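Local structure of peroxisomal acyl-coenzyme A oxidase 1 (1W07) at residues A190-N195 / G265-S270; G203-L208 / R251-M256; Y404-G409 / Y613-L618. The protein catalyses the FAD-dependent desaturation of long- and medium-chain acyl-CoAs to 2-trans-enoyl-CoAs in peroxisomal beta-oxidation, passing the electrons to oxygen to give hydrogen peroxide. The protein carries 1 engineered substitution. All blocks are in the same frame, centred on the assembly; numbering follows the deposited sequence.

Interaction 1 of 3, residues A190-N195 / G265-S270; sequences ARLITN and GEYVPS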
ATOM      1  N   ALA B 190     -29.227  16.464   5.928  1.00 24.62           N
ATOM      2  CA  ALA B 190     -29.573  17.351   4.827  1.00 24.01           C
ATOM      3  C   ALA B 190     -29.684  18.777   5.325  1.00 24.73           C
ATOM      4  O   ALA B 190     -29.719  19.029   6.531  1.00 25.07           O
ATOM      5  CB  ALA B 190     -30.907  16.915   4.204  1.00 24.81           C
ATOM      6  N   ARG B 191     -29.743  19.707   4.382  1.00 25.34           N
ATOM      7  CA  ARG B 191     -29.867  21.120   4.698  1.00 28.33           C
ATOM      8  C   ARG B 191     -31.274  21.364   5.228  1.00 27.64           C
ATOM      9  O   ARG B 191     -32.262  21.069   4.551  1.00 27.74           O
ATOM     10  CB  ARG B 191     -29.633  21.955   3.438  1.00 27.16           C
ATOM     11  CG  ARG B 191     -28.432  21.501   2.612  1.00 28.95           C
ATOM     12  CD  ARG B 191     -27.982  22.587   1.642  1.00 29.10           C
ATOM     13  NE  ARG B 191     -27.322  23.674   2.354  1.00 33.44           N
ATOM     14  CZ  ARG B 191     -26.042  23.672   2.710  1.00 34.74           C
ATOM     15  NH1 ARG B 191     -25.258  22.642   2.405  1.00 26.94           N
ATOM     16  NH2 ARG B 191     -25.549  24.689   3.406  1.00 35.08           N
ATOM     17  N   LEU B 192     -31.370  21.893   6.440  1.00 29.81           N
ATOM     18  CA  LEU B 192     -32.670  22.172   7.042  1.00 31.07           C
ATOM     19  C   LEU B 192     -33.263  23.431   6.399  1.00 32.50           C
ATOM     20  O   LEU B 192     -32.708  24.525   6.512  1.00 34.52           O
ATOM     21  CB  LEU B 192     -32.510  22.373   8.551  1.00 31.19           C
ATOM     22  CG  LEU B 192     -33.740  22.181   9.441  1.00 35.08           C
ATOM     23  CD1 LEU B 192     -33.350  22.442  10.884  1.00 37.00           C
ATOM     24  CD2 LEU B 192     -34.856  23.118   9.023  1.00 34.60           C
ATOM     25  N   ILE B 193     -34.391  23.268   5.721  1.00 31.84           N
ATOM     26  CA  ILE B 193     -35.045  24.388   5.068  1.00 31.81           C
ATOM     27  C   ILE B 193     -36.425  24.640   5.675  1.00 34.33           C
ATOM     28  O   ILE B 193     -37.270  23.741   5.726  1.00 33.30           O
ATOM     29  CB  ILE B 193     -35.195  24.138   3.554  1.00 28.36           C
ATOM     30  CG1 ILE B 193     -33.829  23.848   2.924  1.00 28.75           C
ATOM     31  CG2 ILE B 193     -35.787  25.354   2.892  1.00 29.36           C
ATOM     32  CD1 ILE B 193     -33.901  23.558   1.425  1.00 26.39           C
ATOM     33  N   THR B 194     -36.635  25.864   6.151  1.00 35.27           N
ATOM     34  CA  THR B 194     -37.906  26.262   6.748  1.00 36.34           C
ATOM     35  C   THR B 194     -38.009  27.784   6.716  1.00 37.05           C
ATOM     36  O   THR B 194     -37.009  28.491   6.877  1.00 35.99           O
ATOM     37  CB  THR B 194     -38.029  25.769   8.209  1.00 36.17           C
ATOM     38  OG1 THR B 194     -39.339  26.065   8.702  1.00 36.89           O
ATOM     39  CG2 THR B 194     -37.001  26.444   9.096  1.00 36.65           C
ATOM     40  N   ASN B 195     -39.219  28.286   6.499  1.00 39.41           N
ATOM     41  CA  ASN B 195     -39.439  29.729   6.426  1.00 42.04           C
ATOM     42  C   ASN B 195     -38.568  30.360   5.340  1.00 40.90           C
ATOM     43  O   ASN B 195     -38.073  31.475   5.498  1.00 42.57           O
ATOM     44  CB  ASN B 195     -39.148  30.379   7.782  1.00 43.54           C
ATOM     45  CG  ASN B 195     -40.360  30.387   8.698  1.00 47.47           C
ATOM     46  OD1 ASN B 195     -41.115  29.416   8.758  1.00 50.25           O
ATOM     47  ND2 ASN B 195     -40.542  31.481   9.428  1.00 46.59           N
ATOM     48  N   GLY B 265     -43.213  26.074  11.811  1.00 40.75           N
ATOM     49  CA  GLY B 265     -42.005  26.188  11.010  1.00 40.18           C
ATOM     50  C   GLY B 265     -40.949  27.146  11.531  1.00 39.80           C
ATOM     51  O   GLY B 265     -40.109  27.621  10.767  1.00 39.71           O
ATOM     52  N   GLU B 266     -40.982  27.430  12.827  1.00 38.33           N
ATOM     53  CA  GLU B 266     -40.012  28.327  13.428  1.00 38.87           C
ATOM     54  C   GLU B 266     -38.783  27.554  13.889  1.00 39.98           C
ATOM     55  O   GLU B 266     -38.900  26.554  14.600  1.00 42.04           O
ATOM     56  CB  GLU B 266     -40.625  29.056  14.626  1.00 40.25           C
ATOM     57  CG  GLU B 266     -41.696  30.067  14.257  1.00 41.37           C
ATOM     58  CD  GLU B 266     -41.162  31.185  13.387  1.00 41.20           C
ATOM     59  OE1 GLU B 266     -40.105  31.752  13.737  1.00 41.21           O
ATOM     60  OE2 GLU B 266     -41.798  31.498  12.358  1.00 44.31           O
ATOM     61  N   TYR B 267     -37.606  28.012  13.475  1.00 38.62           N
ATOM     62  CA  TYR B 267     -36.360  27.373  13.867  1.00 37.37           C
ATOM     63  C   TYR B 267     -35.956  27.968  15.201  1.00 37.75           C
ATOM     64  O   TYR B 267     -35.643  29.156  15.281  1.00 35.76           O
ATOM     65  CB  TYR B 267     -35.256  27.652  12.840  1.00 38.68           C
ATOM     66  CG  TYR B 267     -33.951  26.945  13.153  1.00 37.48           C
ATOM     67  CD1 TYR B 267     -33.783  25.595  12.858  1.00 38.61           C
ATOM     68  CD2 TYR B 267     -32.897  27.619  13.776  1.00 37.56           C
ATOM     69  CE1 TYR B 267     -32.598  24.926  13.173  1.00 36.58           C
ATOM     70  CE2 TYR B 267     -31.708  26.959  14.099  1.00 36.98           C
ATOM     71  CZ  TYR B 267     -31.569  25.609  13.791  1.00 37.52           C
ATOM     72  OH  TYR B 267     -30.401  24.939  14.086  1.00 34.61           O
ATOM     73  N   VAL B 268     -35.955  27.148  16.245  1.00 39.61           N
ATOM     74  CA  VAL B 268     -35.593  27.628  17.576  1.00 42.09           C
ATOM     75  C   VAL B 268     -34.530  26.764  18.263  1.00 43.80           C
ATOM     76  O   VAL B 268     -34.780  25.602  18.592  1.00 44.35           O
ATOM     77  CB  VAL B 268     -36.836  27.687  18.494  1.00 40.44           C
ATOM     78  CG1 VAL B 268     -36.503  28.459  19.758  1.00 42.07           C
ATOM     79  CG2 VAL B 268     -38.012  28.326  17.752  1.00 40.25           C
ATOM     80  N   PRO B 269     -33.327  27.322  18.481  1.00 44.73           N
ATOM     81  CA  PRO B 269     -32.239  26.589  19.140  1.00 46.05           C
ATOM     82  C   PRO B 269     -32.653  26.196  20.558  1.00 47.41           C
ATOM     83  O   PRO B 269     -33.322  26.966  21.246  1.00 48.05           O
ATOM     84  CB  PRO B 269     -31.095  27.597  19.135  1.00 45.38           C
ATOM     85  CG  PRO B 269     -31.347  28.381  17.888  1.00 45.30           C
ATOM     86  CD  PRO B 269     -32.841  28.613  17.964  1.00 45.71           C
ATOM     87  N   SER B 270     -32.258  25.002  20.991  1.00 48.35           N
ATOM     88  CA  SER B 270     -32.604  24.525  22.327  1.00 47.74           C
ATOM     89  C   SER B 270     -31.733  25.182  23.386  1.00 47.72           C
ATOM     90  O   SER B 270     -30.867  25.999  23.077  1.00 47.57           O
ATOM     91  CB  SER B 270     -32.423  23.011  22.414  1.00 47.01           C
ATOM     92  OG  SER B 270     -31.048  22.669  22.341  1.00 49.37           O
TER

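Interaction 2 of 3, residues G203-L208 / R251-M256; sequences GFIVQL and RDQMLM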
ATOM      1  N   GLY B 203     -29.796  16.312  11.251  1.00 23.49           N
ATOM      2  CA  GLY B 203     -30.088  14.892  11.142  1.00 23.60           C
ATOM      3  C   GLY B 203     -31.581  14.604  11.199  1.00 26.40           C
ATOM      4  O   GLY B 203     -32.300  15.156  12.035  1.00 26.14           O
ATOM      5  N   PHE B 204     -32.035  13.726  10.309  1.00 24.93           N
ATOM      6  CA  PHE B 204     -33.438  13.346  10.211  1.00 26.22           C
ATOM      7  C   PHE B 204     -33.579  11.823  10.108  1.00 26.15           C
ATOM      8  O   PHE B 204     -32.839  11.174   9.371  1.00 26.93           O
ATOM      9  CB  PHE B 204     -34.061  13.984   8.962  1.00 26.01           C
ATOM     10  CG  PHE B 204     -33.968  15.486   8.927  1.00 28.91           C
ATOM     11  CD1 PHE B 204     -35.058  16.272   9.296  1.00 28.74           C
ATOM     12  CD2 PHE B 204     -32.785  16.119   8.534  1.00 26.12           C
ATOM     13  CE1 PHE B 204     -34.973  17.666   9.275  1.00 26.76           C
ATOM     14  CE2 PHE B 204     -32.692  17.510   8.510  1.00 26.23           C
ATOM     15  CZ  PHE B 204     -33.791  18.287   8.882  1.00 27.80           C
ATOM     16  N   ILE B 205     -34.523  11.255  10.849  1.00 26.20           N
ATOM     17  CA  ILE B 205     -34.757   9.811  10.795  1.00 24.28           C
ATOM     18  C   ILE B 205     -35.699   9.533   9.637  1.00 26.60           C
ATOM     19  O   ILE B 205     -36.753  10.153   9.528  1.00 26.41           O
ATOM     20  CB  ILE B 205     -35.398   9.292  12.103  1.00 27.40           C
ATOM     21  CG1 ILE B 205     -34.407   9.447  13.258  1.00 25.25           C
ATOM     22  CG2 ILE B 205     -35.834   7.822  11.942  1.00 20.59           C
ATOM     23  CD1 ILE B 205     -34.972   9.082  14.609  1.00 29.82           C
ATOM     24  N   VAL B 206     -35.302   8.609   8.768  1.00 24.80           N
ATOM     25  CA  VAL B 206     -36.115   8.262   7.609  1.00 24.97           C
ATOM     26  C   VAL B 206     -36.211   6.751   7.429  1.00 25.76           C
ATOM     27  O   VAL B 206     -35.202   6.047   7.504  1.00 27.22           O
ATOM     28  CB  VAL B 206     -35.516   8.845   6.324  1.00 21.80           C
ATOM     29  CG1 VAL B 206     -36.490   8.670   5.180  1.00 21.38           C
ATOM     30  CG2 VAL B 206     -35.157  10.315   6.536  1.00 22.95           C
ATOM     31  N   GLN B 207     -37.423   6.249   7.200  1.00 24.98           N
ATOM     32  CA  GLN B 207     -37.612   4.818   6.989  1.00 25.78           C
ATOM     33  C   GLN B 207     -37.359   4.562   5.515  1.00 25.28           C
ATOM     34  O   GLN B 207     -37.920   5.241   4.652  1.00 24.12           O
ATOM     35  CB  GLN B 207     -39.034   4.385   7.369  1.00 26.93           C
ATOM     36  CG  GLN B 207     -39.340   2.941   6.997  1.00 26.66           C
ATOM     37  CD  GLN B 207     -40.610   2.405   7.642  1.00 31.84           C
ATOM     38  OE1 GLN B 207     -41.443   3.164   8.139  1.00 29.72           O
ATOM     39  NE2 GLN B 207     -40.761   1.088   7.632  1.00 27.68           N
ATOM     40  N   LEU B 208     -36.511   3.577   5.242  1.00 22.30           N
ATOM     41  CA  LEU B 208     -36.119   3.224   3.889  1.00 23.07           C
ATOM     42  C   LEU B 208     -36.871   2.023   3.332  1.00 21.54           C
ATOM     43  O   LEU B 208     -37.255   2.009   2.160  1.00 21.74           O
ATOM     44  CB  LEU B 208     -34.608   2.937   3.863  1.00 20.23           C
ATOM     45  CG  LEU B 208     -33.717   4.017   4.491  1.00 22.80           C
ATOM     46  CD1 LEU B 208     -32.254   3.547   4.515  1.00 22.36           C
ATOM     47  CD2 LEU B 208     -33.865   5.329   3.713  1.00 22.39           C
ATOM     48  N   ARG B 251     -42.640  15.720  11.140  1.00 35.09           N
ATOM     49  CA  ARG B 251     -41.787  16.782  11.649  1.00 35.06           C
ATOM     50  C   ARG B 251     -41.015  16.327  12.885  1.00 35.20           C
ATOM     51  O   ARG B 251     -39.885  16.760  13.118  1.00 34.30           O
ATOM     52  CB  ARG B 251     -42.642  18.006  11.997  1.00 36.48           C
ATOM     53  CG  ARG B 251     -41.867  19.189  12.560  1.00 36.60           C
ATOM     54  CD  ARG B 251     -42.798  20.364  12.881  1.00 39.00           C
ATOM     55  NE  ARG B 251     -43.753  20.028  13.939  1.00 39.53           N
ATOM     56  CZ  ARG B 251     -43.445  19.939  15.230  1.00 40.24           C
ATOM     57  NH1 ARG B 251     -42.205  20.175  15.640  1.00 38.28           N
ATOM     58  NH2 ARG B 251     -44.369  19.581  16.109  1.00 40.17           N
ATOM     59  N   ASP B 252     -41.622  15.448  13.673  1.00 32.13           N
ATOM     60  CA  ASP B 252     -40.983  14.977  14.890  1.00 33.67           C
ATOM     61  C   ASP B 252     -39.873  13.960  14.636  1.00 32.27           C
ATOM     62  O   ASP B 252     -39.240  13.486  15.580  1.00 31.09           O
ATOM     63  CB  ASP B 252     -42.038  14.391  15.834  1.00 34.67           C
ATOM     64  CG  ASP B 252     -42.539  13.045  15.376  1.00 38.22           C
ATOM     65  OD1 ASP B 252     -42.770  12.868  14.157  1.00 42.14           O
ATOM     66  OD2 ASP B 252     -42.719  12.162  16.235  1.00 44.94           O
ATOM     67  N   GLN B 253     -39.633  13.620  13.372  1.00 30.58           N
ATOM     68  CA  GLN B 253     -38.574  12.670  13.054  1.00 31.41           C
ATOM     69  C   GLN B 253     -37.237  13.386  12.839  1.00 31.59           C
ATOM     70  O   GLN B 253     -36.226  12.780  12.470  1.00 29.59           O
ATOM     71  CB  GLN B 253     -38.952  11.813  11.843  1.00 29.97           C
ATOM     72  CG  GLN B 253     -39.495  10.436  12.242  1.00 25.77           C
ATOM     73  CD  GLN B 253     -39.942   9.589  11.063  1.00 31.44           C
ATOM     74  OE1 GLN B 253     -39.206   9.413  10.095  1.00 30.55           O
ATOM     75  NE2 GLN B 253     -41.156   9.062  11.141  1.00 28.14           N
ATOM     76  N   MET B 254     -37.245  14.688  13.094  1.00 30.33           N
ATOM     77  CA  MET B 254     -36.039  15.493  12.988  1.00 30.01           C
ATOM     78  C   MET B 254     -35.391  15.464  14.364  1.00 31.27           C
ATOM     79  O   MET B 254     -36.035  15.813  15.352  1.00 32.50           O
ATOM     80  CB  MET B 254     -36.374  16.943  12.641  1.00 29.61           C
ATOM     81  CG  MET B 254     -35.157  17.872  12.664  1.00 31.19           C
ATOM     82  SD  MET B 254     -35.561  19.643  12.741  1.00 36.88           S
ATOM     83  CE  MET B 254     -34.246  20.251  13.737  1.00 32.34           C
ATOM     84  N   LEU B 255     -34.132  15.042  14.436  1.00 32.74           N
ATOM     85  CA  LEU B 255     -33.433  14.998  15.718  1.00 32.69           C
ATOM     86  C   LEU B 255     -33.428  16.423  16.257  1.00 32.59           C
ATOM     87  O   LEU B 255     -32.783  17.305  15.694  1.00 30.05           O
ATOM     88  CB  LEU B 255     -32.004  14.477  15.528  1.00 32.82           C
ATOM     89  CG  LEU B 255     -31.894  13.057  14.952  1.00 32.60           C
ATOM     90  CD1 LEU B 255     -30.437  12.670  14.744  1.00 30.64           C
ATOM     91  CD2 LEU B 255     -32.573  12.078  15.897  1.00 30.80           C
ATOM     92  N   MET B 256     -34.157  16.653  17.344  1.00 33.75           N
ATOM     93  CA  MET B 256     -34.249  17.989  17.914  1.00 35.63           C
ATOM     94  C   MET B 256     -33.754  18.140  19.349  1.00 37.32           C
ATOM     95  O   MET B 256     -34.505  18.556  20.223  1.00 41.54           O
ATOM     96  CB  MET B 256     -35.694  18.497  17.806  1.00 34.11           C
ATOM     97  CG  MET B 256     -36.222  18.579  16.372  1.00 33.71           C
ATOM     98  SD  MET B 256     -37.715  19.588  16.178  1.00 38.17           S
ATOM     99  CE  MET B 256     -38.780  18.515  15.267  1.00 35.23           C
TER
HETATM  100  O   HOH W   1     -31.454  17.516  13.346  1.00 32.22           O

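Interaction 3 of 3, residues Y404-G409 / Y613-L618; sequences YLWCSG and YLNSVL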
ATOM      1  N   TYR B 404       2.353 -12.271  -0.790  1.00 12.82           N
ATOM      2  CA  TYR B 404       1.418 -11.888  -1.843  1.00 10.78           C
ATOM      3  C   TYR B 404       0.194 -12.818  -1.893  1.00 11.42           C
ATOM      4  O   TYR B 404      -0.836 -12.491  -2.493  1.00 10.82           O
ATOM      5  CB  TYR B 404       2.149 -11.876  -3.190  1.00 13.18           C
ATOM      6  CG  TYR B 404       1.370 -11.239  -4.336  1.00 14.15           C
ATOM      7  CD1 TYR B 404       0.905  -9.921  -4.261  1.00 12.36           C
ATOM      8  CD2 TYR B 404       1.107 -11.957  -5.497  1.00  9.81           C
ATOM      9  CE1 TYR B 404       0.189  -9.346  -5.315  1.00 12.31           C
ATOM     10  CE2 TYR B 404       0.412 -11.396  -6.552  1.00 15.16           C
ATOM     11  CZ  TYR B 404      -0.045 -10.102  -6.468  1.00 14.47           C
ATOM     12  OH  TYR B 404      -0.702  -9.573  -7.564  1.00 11.22           O
ATOM     13  N   LEU B 405       0.305 -13.980  -1.262  1.00 14.93           N
ATOM     14  CA  LEU B 405      -0.808 -14.923  -1.212  1.00 16.92           C
ATOM     15  C   LEU B 405      -1.867 -14.474  -0.220  1.00 14.60           C
ATOM     16  O   LEU B 405      -1.551 -14.100   0.911  1.00 14.33           O
ATOM     17  CB  LEU B 405      -0.321 -16.314  -0.801  1.00 16.70           C
ATOM     18  CG  LEU B 405       0.196 -17.219  -1.925  1.00 18.10           C
ATOM     19  CD1 LEU B 405       0.849 -18.471  -1.340  1.00 18.33           C
ATOM     20  CD2 LEU B 405      -0.973 -17.569  -2.830  1.00 18.41           C
ATOM     21  N   TRP B 406      -3.129 -14.529  -0.623  1.00 12.30           N
ATOM     22  CA  TRP B 406      -4.212 -14.138   0.264  1.00 13.40           C
ATOM     23  C   TRP B 406      -4.157 -14.841   1.637  1.00 14.89           C
ATOM     24  O   TRP B 406      -4.448 -14.220   2.663  1.00 13.51           O
ATOM     25  CB  TRP B 406      -5.556 -14.459  -0.386  1.00 15.83           C
ATOM     26  CG  TRP B 406      -6.700 -13.811   0.311  1.00 15.77           C
ATOM     27  CD1 TRP B 406      -7.164 -12.551   0.099  1.00 19.51           C
ATOM     28  CD2 TRP B 406      -7.518 -14.377   1.342  1.00 19.17           C
ATOM     29  NE1 TRP B 406      -8.222 -12.293   0.929  1.00 21.82           N
ATOM     30  CE2 TRP B 406      -8.462 -13.394   1.706  1.00 18.77           C
ATOM     31  CE3 TRP B 406      -7.546 -15.621   1.998  1.00 17.47           C
ATOM     32  CZ2 TRP B 406      -9.428 -13.609   2.702  1.00 21.31           C
ATOM     33  CZ3 TRP B 406      -8.514 -15.833   2.992  1.00 18.61           C
ATOM     34  CH2 TRP B 406      -9.439 -14.829   3.329  1.00 17.58           C
ATOM     35  N   CYS B 407      -3.781 -16.125   1.658  1.00 14.59           N
ATOM     36  CA  CYS B 407      -3.745 -16.874   2.911  1.00 13.70           C
ATOM     37  C   CYS B 407      -2.673 -16.358   3.887  1.00 14.93           C
ATOM     38  O   CYS B 407      -2.569 -16.829   5.025  1.00 12.62           O
ATOM     39  CB  CYS B 407      -3.592 -18.386   2.648  1.00 15.98           C
ATOM     40  SG  CYS B 407      -2.016 -18.928   1.918  1.00 18.53           S
ATOM     41  N   SER B 408      -1.889 -15.366   3.471  1.00 14.25           N
ATOM     42  CA  SER B 408      -0.910 -14.801   4.397  1.00 14.35           C
ATOM     43  C   SER B 408      -1.644 -13.876   5.392  1.00 15.75           C
ATOM     44  O   SER B 408      -1.067 -13.479   6.418  1.00 14.01           O
ATOM     45  CB  SER B 408       0.173 -14.006   3.650  1.00 13.89           C
ATOM     46  OG  SER B 408      -0.320 -12.768   3.158  1.00 12.17           O
ATOM     47  N   GLY B 409      -2.908 -13.552   5.087  1.00 14.53           N
ATOM     48  CA  GLY B 409      -3.703 -12.698   5.952  1.00 11.88           C
ATOM     49  C   GLY B 409      -3.431 -11.215   5.807  1.00 14.62           C
ATOM     50  O   GLY B 409      -4.221 -10.379   6.267  1.00 12.33           O
ATOM     51  N   TYR B 613      -8.276 -15.786  14.446  1.00 17.63           N
ATOM     52  CA  TYR B 613      -8.394 -14.337  14.274  1.00 16.82           C
ATOM     53  C   TYR B 613      -7.346 -13.800  13.299  1.00 17.53           C
ATOM     54  O   TYR B 613      -7.654 -12.979  12.426  1.00 17.71           O
ATOM     55  CB  TYR B 613      -8.244 -13.623  15.613  1.00 13.89           C
ATOM     56  CG  TYR B 613      -8.461 -12.128  15.529  1.00 18.67           C
ATOM     57  CD1 TYR B 613      -9.704 -11.606  15.169  1.00 16.47           C
ATOM     58  CD2 TYR B 613      -7.426 -11.239  15.810  1.00 18.38           C
ATOM     59  CE1 TYR B 613      -9.909 -10.236  15.097  1.00 17.80           C
ATOM     60  CE2 TYR B 613      -7.617  -9.877  15.741  1.00 16.72           C
ATOM     61  CZ  TYR B 613      -8.857  -9.380  15.390  1.00 18.35           C
ATOM     62  OH  TYR B 613      -9.036  -8.026  15.390  1.00 16.68           O
ATOM     63  N   LEU B 614      -6.109 -14.262  13.453  1.00 15.58           N
ATOM     64  CA  LEU B 614      -5.021 -13.832  12.585  1.00 17.12           C
ATOM     65  C   LEU B 614      -5.259 -14.270  11.157  1.00 17.62           C
ATOM     66  O   LEU B 614      -4.877 -13.563  10.220  1.00 16.32           O
ATOM     67  CB  LEU B 614      -3.676 -14.388  13.066  1.00 20.80           C
ATOM     68  CG  LEU B 614      -2.880 -13.590  14.111  1.00 20.23           C
ATOM     69  CD1 LEU B 614      -1.535 -14.270  14.367  1.00 23.25           C
ATOM     70  CD2 LEU B 614      -2.663 -12.171  13.613  1.00 21.64           C
ATOM     71  N   ASN B 615      -5.859 -15.451  11.000  1.00 16.67           N
ATOM     72  CA  ASN B 615      -6.177 -16.005   9.680  1.00 17.55           C
ATOM     73  C   ASN B 615      -4.973 -15.898   8.751  1.00 19.19           C
ATOM     74  O   ASN B 615      -5.090 -15.410   7.629  1.00 20.83           O
ATOM     75  CB  ASN B 615      -7.356 -15.232   9.093  1.00 20.23           C
ATOM     76  CG  ASN B 615      -7.997 -15.942   7.925  1.00 20.29           C
ATOM     77  OD1 ASN B 615      -8.242 -17.147   7.980  1.00 22.89           O
ATOM     78  ND2 ASN B 615      -8.303 -15.196   6.873  1.00 21.17           N
ATOM     79  N   SER B 616      -3.828 -16.377   9.233  1.00 16.65           N
ATOM     80  CA  SER B 616      -2.575 -16.290   8.500  1.00 16.07           C
ATOM     81  C   SER B 616      -1.734 -17.538   8.582  1.00 13.77           C
ATOM     82  O   SER B 616      -1.412 -18.013   9.670  1.00 12.72           O
ATOM     83  CB  SER B 616      -1.743 -15.134   9.049  1.00 15.24           C
ATOM     84  OG  SER B 616      -0.443 -15.134   8.482  1.00 16.11           O
ATOM     85  N   VAL B 617      -1.352 -18.043   7.422  1.00 14.82           N
ATOM     86  CA  VAL B 617      -0.529 -19.232   7.363  1.00 14.91           C
ATOM     87  C   VAL B 617       0.914 -18.858   7.713  1.00 15.89           C
ATOM     88  O   VAL B 617       1.614 -19.612   8.381  1.00 13.99           O
ATOM     89  CB  VAL B 617      -0.568 -19.860   5.941  1.00 17.88           C
ATOM     90  CG1 VAL B 617       0.450 -20.988   5.860  1.00 16.30           C
ATOM     91  CG2 VAL B 617      -1.994 -20.373   5.621  1.00 14.58           C
ATOM     92  N   LEU B 618       1.357 -17.683   7.278  1.00 15.48           N
ATOM     93  CA  LEU B 618       2.726 -17.266   7.550  1.00 15.58           C
ATOM     94  C   LEU B 618       2.905 -16.904   9.017  1.00 14.17           C
ATOM     95  O   LEU B 618       3.997 -17.051   9.576  1.00 17.07           O
ATOM     96  CB  LEU B 618       3.099 -16.055   6.686  1.00 12.92           C
ATOM     97  CG  LEU B 618       2.861 -16.139   5.171  1.00 10.70           C
ATOM     98  CD1 LEU B 618       3.506 -14.924   4.542  1.00  8.46           C
ATOM     99  CD2 LEU B 618       3.437 -17.434   4.569  1.00  8.10           C
TER
HETATM  100  O   HOH W   2      -5.369 -18.070   5.949  1.00 33.47           O

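Interaction 1 of 3, residues A190-N195 / G265-S270
The phenol ring of Tyr267 meets Leu192 at its edge: methyl CD1 of Leu192 lies near the ring plane, 3.5 Å from CE1 of Tyr267, so the rim and not the pi face takes this apolar contact. Tyr199 stacks on the same phenol, and the ring of His202 meets it at a steep angle. A second pair of flat groups lies at the loop end, where the amide of Asn195 and the carboxylate of Glu266 stand almost perpendicular, their planes 80° apart. ND2 of Asn195 donates to OE2 of Glu266 over 3.2 Å; the bond is bent, 141° at the hydrogen, and reaches the oxygen from above the carboxylate plane. Glu266 leaves the backbone pointing away from 190-195, and the bend at its chi2 brings the acid back to the amide.

Leu192 and Thr194 belong to strand 185-194 of the mixed beta sheet in the acyl-CoA dehydrogenase-type middle domain, whereas Tyr267 sits on strand 267-269, which pairs antiparallel with 259-261 in a separate two-stranded sheet. The bonds run from Thr194, at the end of its strand, and Asn195, just past it, to the loop before 267-269. OG1 of Thr194, anti to the backbone N (chi1 -174°), donates to O of Gly265 at 2.7 Å, tilted out of the carbonyl plane. That torsion leaves CG2 of Thr194 4.3 Å from CB of Tyr267. OD1 of Asn195 also approaches O of Gly265, at 2.9 Å; both are acceptors, so this approach is probably unfavourable. Gly265 has a positive phi, and a CB on it would press on both Thr194 OG1 and Asn195 OD1. At the far end of its ring, the hydroxyl of Tyr267 is hydrogen-bonded to Ser259 and His202.

Interaction 2 of 3, residues G203-L208 / R251-M256
Met254 sends CG out anti to its own backbone N (chi1 174°), while Phe204 swings its ring beside the backbone N (chi1 -58°), and the two side chains meet obliquely. CG of Met254 comes within 3.4 Å of CE1 of Phe204. The chain then bends at chi3, with SD of Met254 5.0 Å from the centroid of the Phe204 ring, an oblique Met-aromatic contact. An edge-to-face partner, Phe162, also meets this ring.

The backbones are held by two bonds: N of Ile205 to O of Gln253 at 2.8 Å, nearly straight (175°), and N of Leu255 to O of Gly203 at 3.0 Å. They flank Phe204 and Met254 as the non-hydrogen-bonded pair of a single antiparallel bridge. The loop after strand 247-250 is thereby tied to one edge of strand 197-207 in the middle-domain sheet, while the other edge pairs with strand 185-194, Phe204 bonding to Val188. A water donates both to O of Gly203 (2.8 Å) and to O of Leu255 (2.7 Å), so the glycine carbonyl is gripped twice.

CD2 of Leu255 lies across the side chain of Ile205, 4.0 Å from its CD1, and the rest of the leucine leans on Gly203, where a CB would be tight against CD1 of Leu255. With an alanine in place of this leucine, CD1 of Ile205 would probably lose its apolar mate and a gap would open beside Gly203. Gln118 holds the loop from outside, its NE2 donating to the carbonyls of Asp252 and Met254 and its OE1 accepting from Met256 N.

Interaction 3 of 3, residues Y404-G409 / Y613-L618
Val617 and Ser616 bind successive carbonyls of 404-409. N of Val617 donates to O of Cys407 at 2.9 Å; OG of Ser616 donates to O of Ser408 at 2.7 Å from well above the carbonyl plane. CA of Ser616 adds a CH...O contact to the Cys407 carbonyl. Apolar contacts flank these bonds: CB of Ser408 against CD1 of Leu618 (3.6 Å) and CB of Cys407 against CG2 of Val617 (3.9 Å). ND2 of Asn615 lies obliquely by the Trp406 indole, 3.7 Å from CH2 of Trp406, the planes 76° apart.

The 3-10 turn 406-408 presents the carbonyls, held by N of Ser408 on O of Leu405 and N of Gly409 on O of Trp406; Ser616 OG also accepts from Gly619 N. Gly409 is the N-cap of helix 410-417, and a CB there would clash with O of Asn615. Asn615, with positive phi, is the first residue to leave helix 611-614. Trp406 NE1 bonds to Asn231 O; Tyr404, which touches FAD, bonds through OH to Ala415 O of the second subunit. Both bonds to 404-409 end on backbone carbonyls, so the join probably depends on the path of the 3-10 turn, with the Ser616 hydroxyl its polar side-chain donor.

How the interactions relate
Interactions 1 and 2 form one packed region: their centres are 13 Å apart, on the neighbouring antiparallel strands 185-194 and 197-207 of the middle-domain sheet. CD1 of Leu192 touches CE of Met254 at 3.7 Å, and CG of Leu192 touches CZ of Phe204 at 3.9 Å. A platinum ion lies about 6 Å from the Met254 side chain. Interaction 3 is separate, its centre 52 and 44 Å from those of interactions 1 and 2, joining the loop before helix 410-417 to the end of helix 611-614. Tyr404 of interaction 3 touches one FAD; a different FAD of the dimer lies about 11 Å, nearest atoms, from Gly203; interaction 1 is remote from the annotated sites.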